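Local coordinates for putrescine aminotransferase (Halomonas elongata DSM 2581, PDB 6GWI), which probably transfers amino groups from putrescine or related amines to a keto or aldehyde acceptor, using bound pyridoxal-5'-phosphate as cofactor, at residues Ser193-Leu205 against Pro235-Ala247. Residues are numbered along the deposited sequence; the frame is centred on the assembly and turned at random.
Sequences SPEAFGQTCAEAL and PESYWPAVKKVLA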
loop_
_atom_site.group_PDB
_atom_site.type_symbol
_atom_site.label_atom_id
_atom_site.label_comp_id
_atom_site.label_asym_id
_atom_site.label_seq_id
_atom_site.Cartn_x
_atom_site.Cartn_y
_atom_site.Cartn_z
ATOM N N SER B 193 13.572 -17.067 35.088
ATOM C CA SER B 193 12.720 -15.989 35.563
ATOM C C SER B 193 12.449 -15.021 34.411
ATOM O O SER B 193 13.303 -14.829 33.543
ATOM C CB SER B 193 13.379 -15.241 36.717
ATOM O OG SER B 193 14.469 -14.459 36.262
ATOM N N PRO B 194 11.268 -14.396 34.374
ATOM C CA PRO B 194 11.031 -13.373 33.338
ATOM C C PRO B 194 12.136 -12.330 33.242
ATOM O O PRO B 194 12.491 -11.914 32.132
ATOM C CB PRO B 194 9.691 -12.758 33.763
ATOM C CG PRO B 194 8.982 -13.882 34.453
ATOM C CD PRO B 194 10.062 -14.644 35.189
ATOM N N GLU B 195 12.694 -11.895 34.375
ATOM C CA GLU B 195 13.752 -10.889 34.336
ATOM C C GLU B 195 14.974 -11.407 33.586
ATOM O O GLU B 195 15.501 -10.731 32.695
ATOM C CB GLU B 195 14.128 -10.458 35.757
ATOM C CG GLU B 195 15.322 -9.509 35.815
ATOM C CD GLU B 195 15.522 -8.886 37.185
ATOM O OE1 GLU B 195 14.617 -9.010 38.038
ATOM O OE2 GLU B 195 16.587 -8.274 37.412
ATOM N N ALA B 196 15.453 -12.602 33.945
ATOM C CA ALA B 196 16.620 -13.162 33.272
ATOM C C ALA B 196 16.335 -13.423 31.798
ATOM O O ALA B 196 17.198 -13.202 30.941
ATOM C CB ALA B 196 17.061 -14.454 33.960
ATOM N N PHE B 197 15.128 -13.896 31.483
ATOM C CA PHE B 197 14.777 -14.155 30.092
ATOM C C PHE B 197 14.822 -12.876 29.266
ATOM O O PHE B 197 15.364 -12.865 28.154
ATOM C CB PHE B 197 13.392 -14.789 30.016
ATOM C CG PHE B 197 12.975 -15.170 28.625
ATOM C CD1 PHE B 197 13.643 -16.170 27.942
ATOM C CD2 PHE B 197 11.918 -14.532 28.004
ATOM C CE1 PHE B 197 13.263 -16.530 26.668
ATOM C CE2 PHE B 197 11.534 -14.887 26.725
ATOM C CZ PHE B 197 12.207 -15.887 26.058
ATOM N N GLY B 198 14.258 -11.788 29.791
ATOM C CA GLY B 198 14.290 -10.531 29.063
ATOM C C GLY B 198 15.700 -10.094 28.722
ATOM O O GLY B 198 15.957 -9.583 27.630
ATOM N N GLN B 199 16.638 -10.303 29.646
ATOM C CA GLN B 199 18.018 -9.902 29.402
ATOM C C GLN B 199 18.686 -10.813 28.380
ATOM O O GLN B 199 19.473 -10.346 27.548
ATOM C CB GLN B 199 18.783 -9.890 30.725
ATOM C CG GLN B 199 18.228 -8.868 31.709
ATOM C CD GLN B 199 18.801 -9.001 33.102
ATOM O OE1 GLN B 199 19.262 -10.072 33.497
ATOM N NE2 GLN B 199 18.776 -7.910 33.856
ATOM N N THR B 200 18.375 -12.110 28.412
ATOM C CA THR B 200 18.895 -13.020 27.397
ATOM C C THR B 200 18.446 -12.599 26.002
ATOM O O THR B 200 19.245 -12.561 25.061
ATOM C CB THR B 200 18.432 -14.447 27.695
ATOM O OG1 THR B 200 18.957 -14.866 28.959
ATOM C CG2 THR B 200 18.891 -15.411 26.611
ATOM N N CYS B 201 17.164 -12.262 25.852
ATOM C CA CYS B 201 16.652 -11.887 24.537
ATOM C C CYS B 201 17.226 -10.556 24.067
ATOM O O CYS B 201 17.400 -10.356 22.859
ATOM C CB CYS B 201 15.128 -11.863 24.579
ATOM S SG CYS B 201 14.441 -13.515 24.840
ATOM N N ALA B 202 17.518 -9.637 24.992
ATOM C CA ALA B 202 18.236 -8.420 24.625
ATOM C C ALA B 202 19.676 -8.728 24.226
ATOM O O ALA B 202 20.208 -8.128 23.286
ATOM C CB ALA B 202 18.207 -7.419 25.781
ATOM N N GLU B 203 20.334 -9.643 24.946
ATOM C CA GLU B 203 21.704 -10.008 24.595
ATOM C C GLU B 203 21.770 -10.669 23.225
ATOM O O GLU B 203 22.806 -10.600 22.553
ATOM C CB GLU B 203 22.297 -10.930 25.662
ATOM C CG GLU B 203 23.733 -11.377 25.383
ATOM C CD GLU B 203 24.673 -10.223 25.063
ATOM O OE1 GLU B 203 24.429 -9.095 25.541
ATOM O OE2 GLU B 203 25.662 -10.447 24.333
ATOM N N ALA B 204 20.680 -11.312 22.794
ATOM C CA ALA B 204 20.645 -11.896 21.458
ATOM C C ALA B 204 20.864 -10.840 20.384
ATOM O O ALA B 204 21.465 -11.132 19.343
ATOM C CB ALA B 204 19.313 -12.611 21.227
ATOM N N LEU B 205 20.383 -9.615 20.611
ATOM C CA LEU B 205 20.634 -8.534 19.664
ATOM C C LEU B 205 22.125 -8.239 19.556
ATOM O O LEU B 205 22.676 -8.155 18.452
ATOM C CB LEU B 205 19.871 -7.278 20.085
ATOM C CG LEU B 205 20.151 -6.045 19.224
ATOM C CD1 LEU B 205 19.749 -6.307 17.769
ATOM C CD2 LEU B 205 19.435 -4.819 19.769
ATOM N N PRO B 235 9.108 -9.254 28.916
ATOM C CA PRO B 235 9.423 -8.966 30.320
ATOM C C PRO B 235 9.846 -7.515 30.492
ATOM O O PRO B 235 10.352 -6.877 29.566
ATOM C CB PRO B 235 10.570 -9.931 30.641
ATOM C CG PRO B 235 10.458 -11.026 29.632
ATOM C CD PRO B 235 9.851 -10.418 28.398
ATOM N N GLU B 236 9.618 -6.989 31.697
ATOM C CA GLU B 236 9.952 -5.597 31.975
ATOM C C GLU B 236 11.444 -5.327 31.844
ATOM O O GLU B 236 11.838 -4.172 31.648
ATOM C CB GLU B 236 9.461 -5.212 33.372
ATOM C CG GLU B 236 7.944 -5.206 33.498
ATOM C CD GLU B 236 7.467 -4.885 34.901
ATOM O OE1 GLU B 236 8.303 -4.495 35.743
ATOM O OE2 GLU B 236 6.252 -5.021 35.159
ATOM N N SER B 237 12.279 -6.363 31.946
ATOM C CA SER B 237 13.721 -6.225 31.795
ATOM C C SER B 237 14.160 -6.091 30.342
ATOM O O SER B 237 15.302 -5.692 30.090
ATOM C CB SER B 237 14.424 -7.433 32.419
ATOM O OG SER B 237 14.088 -8.622 31.723
ATOM N N TYR B 238 13.289 -6.409 29.384
ATOM C CA TYR B 238 13.730 -6.553 28.002
ATOM C C TYR B 238 14.147 -5.214 27.405
ATOM O O TYR B 238 15.287 -5.048 26.957
ATOM C CB TYR B 238 12.625 -7.203 27.167
ATOM C CG TYR B 238 12.964 -7.325 25.698
ATOM C CD1 TYR B 238 13.905 -8.247 25.256
ATOM C CD2 TYR B 238 12.335 -6.524 24.752
ATOM C CE1 TYR B 238 14.214 -8.362 23.911
ATOM C CE2 TYR B 238 12.635 -6.634 23.405
ATOM C CZ TYR B 238 13.575 -7.552 22.989
ATOM O OH TYR B 238 13.870 -7.658 21.650
ATOM N N TRP B 239 13.237 -4.248 27.376
ATOM C CA TRP B 239 13.515 -3.020 26.643
ATOM C C TRP B 239 14.601 -2.181 27.309
ATOM O O TRP B 239 15.402 -1.559 26.599
ATOM C CB TRP B 239 12.232 -2.206 26.457
ATOM C CG TRP B 239 11.437 -2.671 25.263
ATOM C CD1 TRP B 239 10.186 -3.219 25.266
ATOM C CD2 TRP B 239 11.863 -2.655 23.893
ATOM N NE1 TRP B 239 9.802 -3.531 23.984
ATOM C CE2 TRP B 239 10.814 -3.195 23.123
ATOM C CE3 TRP B 239 13.026 -2.230 23.244
ATOM C CZ2 TRP B 239 10.893 -3.321 21.736
ATOM C CZ3 TRP B 239 13.102 -2.353 21.868
ATOM C CH2 TRP B 239 12.043 -2.897 21.129
ATOM N N PRO B 240 14.672 -2.121 28.646
ATOM C CA PRO B 240 15.824 -1.440 29.262
ATOM C C PRO B 240 17.148 -2.057 28.859
ATOM O O PRO B 240 18.126 -1.336 28.624
ATOM C CB PRO B 240 15.562 -1.596 30.768
ATOM C CG PRO B 240 14.087 -1.739 30.876
ATOM C CD PRO B 240 13.691 -2.548 29.661
ATOM N N ALA B 241 17.206 -3.388 28.779
ATOM C CA ALA B 241 18.428 -4.051 28.340
ATOM C C ALA B 241 18.686 -3.810 26.854
ATOM O O ALA B 241 19.842 -3.664 26.441
ATOM C CB ALA B 241 18.349 -5.546 28.649
ATOM N N VAL B 242 17.631 -3.756 26.032
ATOM C CA VAL B 242 17.828 -3.440 24.618
ATOM C C VAL B 242 18.434 -2.049 24.468
ATOM O O VAL B 242 19.340 -1.831 23.655
ATOM C CB VAL B 242 16.505 -3.557 23.836
ATOM C CG1 VAL B 242 16.674 -3.003 22.421
ATOM C CG2 VAL B 242 16.024 -5.006 23.786
ATOM N N LYS B 243 17.933 -1.081 25.242
ATOM C CA LYS B 243 18.491 0.265 25.183
ATOM C C LYS B 243 19.971 0.251 25.532
ATOM O O LYS B 243 20.754 1.030 24.975
ATOM C CB LYS B 243 17.730 1.190 26.136
ATOM C CG LYS B 243 16.284 1.447 25.740
ATOM C CD LYS B 243 15.737 2.714 26.386
ATOM C CE LYS B 243 15.541 2.550 27.885
ATOM N NZ LYS B 243 14.784 3.695 28.469
ATOM N N LYS B 244 20.368 -0.628 26.449
ATOM C CA LYS B 244 21.773 -0.747 26.811
ATOM C C LYS B 244 22.607 -1.201 25.622
ATOM O O LYS B 244 23.692 -0.659 25.370
ATOM C CB LYS B 244 21.901 -1.724 27.983
ATOM C CG LYS B 244 23.174 -1.603 28.804
ATOM C CD LYS B 244 22.988 -2.166 30.217
ATOM C CE LYS B 244 22.797 -3.679 30.229
ATOM N NZ LYS B 244 24.026 -4.409 29.808
ATOM N N VAL B 245 22.097 -2.167 24.855
ATOM C CA VAL B 245 22.819 -2.686 23.695
ATOM C C VAL B 245 22.929 -1.627 22.604
ATOM O O VAL B 245 24.001 -1.421 22.023
ATOM C CB VAL B 245 22.124 -3.960 23.175
ATOM C CG1 VAL B 245 22.700 -4.404 21.826
ATOM C CG2 VAL B 245 22.236 -5.078 24.200
ATOM N N LEU B 246 21.818 -0.954 22.296
ATOM C CA LEU B 246 21.811 0.025 21.216
ATOM C C LEU B 246 22.735 1.202 21.499
ATOM O O LEU B 246 23.256 1.819 20.563
ATOM C CB LEU B 246 20.390 0.530 20.984
ATOM C CG LEU B 246 19.376 -0.530 20.561
ATOM C CD1 LEU B 246 17.985 0.078 20.515
ATOM C CD2 LEU B 246 19.746 -1.147 19.221
ATOM N N ALA B 247 22.923 1.548 22.774
ATOM C CA ALA B 247 23.818 2.638 23.141
ATOM C C ALA B 247 25.271 2.320 22.819
ATOM O O ALA B 247 26.079 3.244 22.675
ATOM C CB ALA B 247 23.684 2.954 24.632
HETATM O O HOH W 1 15.120 -10.006 21.223
#
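Gly-198 and Ala-202 seat helix 194-212 against Ser-237, Tyr-238 and Ala-241 of segment 235-247, a near-parallel helix pair in the PLP-dependent aminotransferase fold. The axes of 194-205 and 238-247 cross at -30° and approach to 8.0 Å; Phe-220 of sheet strand 217-222 packs on Leu-205, Tyr-238 and Val-242. Pro-235 sets its ring against Pro-194 O and, through CG, the edge of the Phe-197 ring. Ser-237 OG lies 3.3 Å from Gly-198 CA, where a side chain on Gly-198 would clash with it. Ser-237 OG, between its backbone N and carbonyl carbon (chi1 64°), donates to Glu-195 O at 2.7 Å, in the carbonyl plane and on a lone pair; Gln-199 N uses the same oxygen within its helix. With an alanine in place of Ser-237, Glu-195 O would probably lose its donor from the other segment, and a small gap would open beside Gly-198. One turn on, Ala-202 CB and Ala-241 CB are tight at 3.4 Å. Beyond them, Leu-205 CD2 meets Val-245 CG1 and Leu-246 CD2. Tyr-238 turns its ring edge to Gly-198 O, and Tyr-238 OH, also hydrogen-bonded to Arg-146, donates at 2.7 Å to a water that in turn donates to Cys-201 O at 2.8 Å.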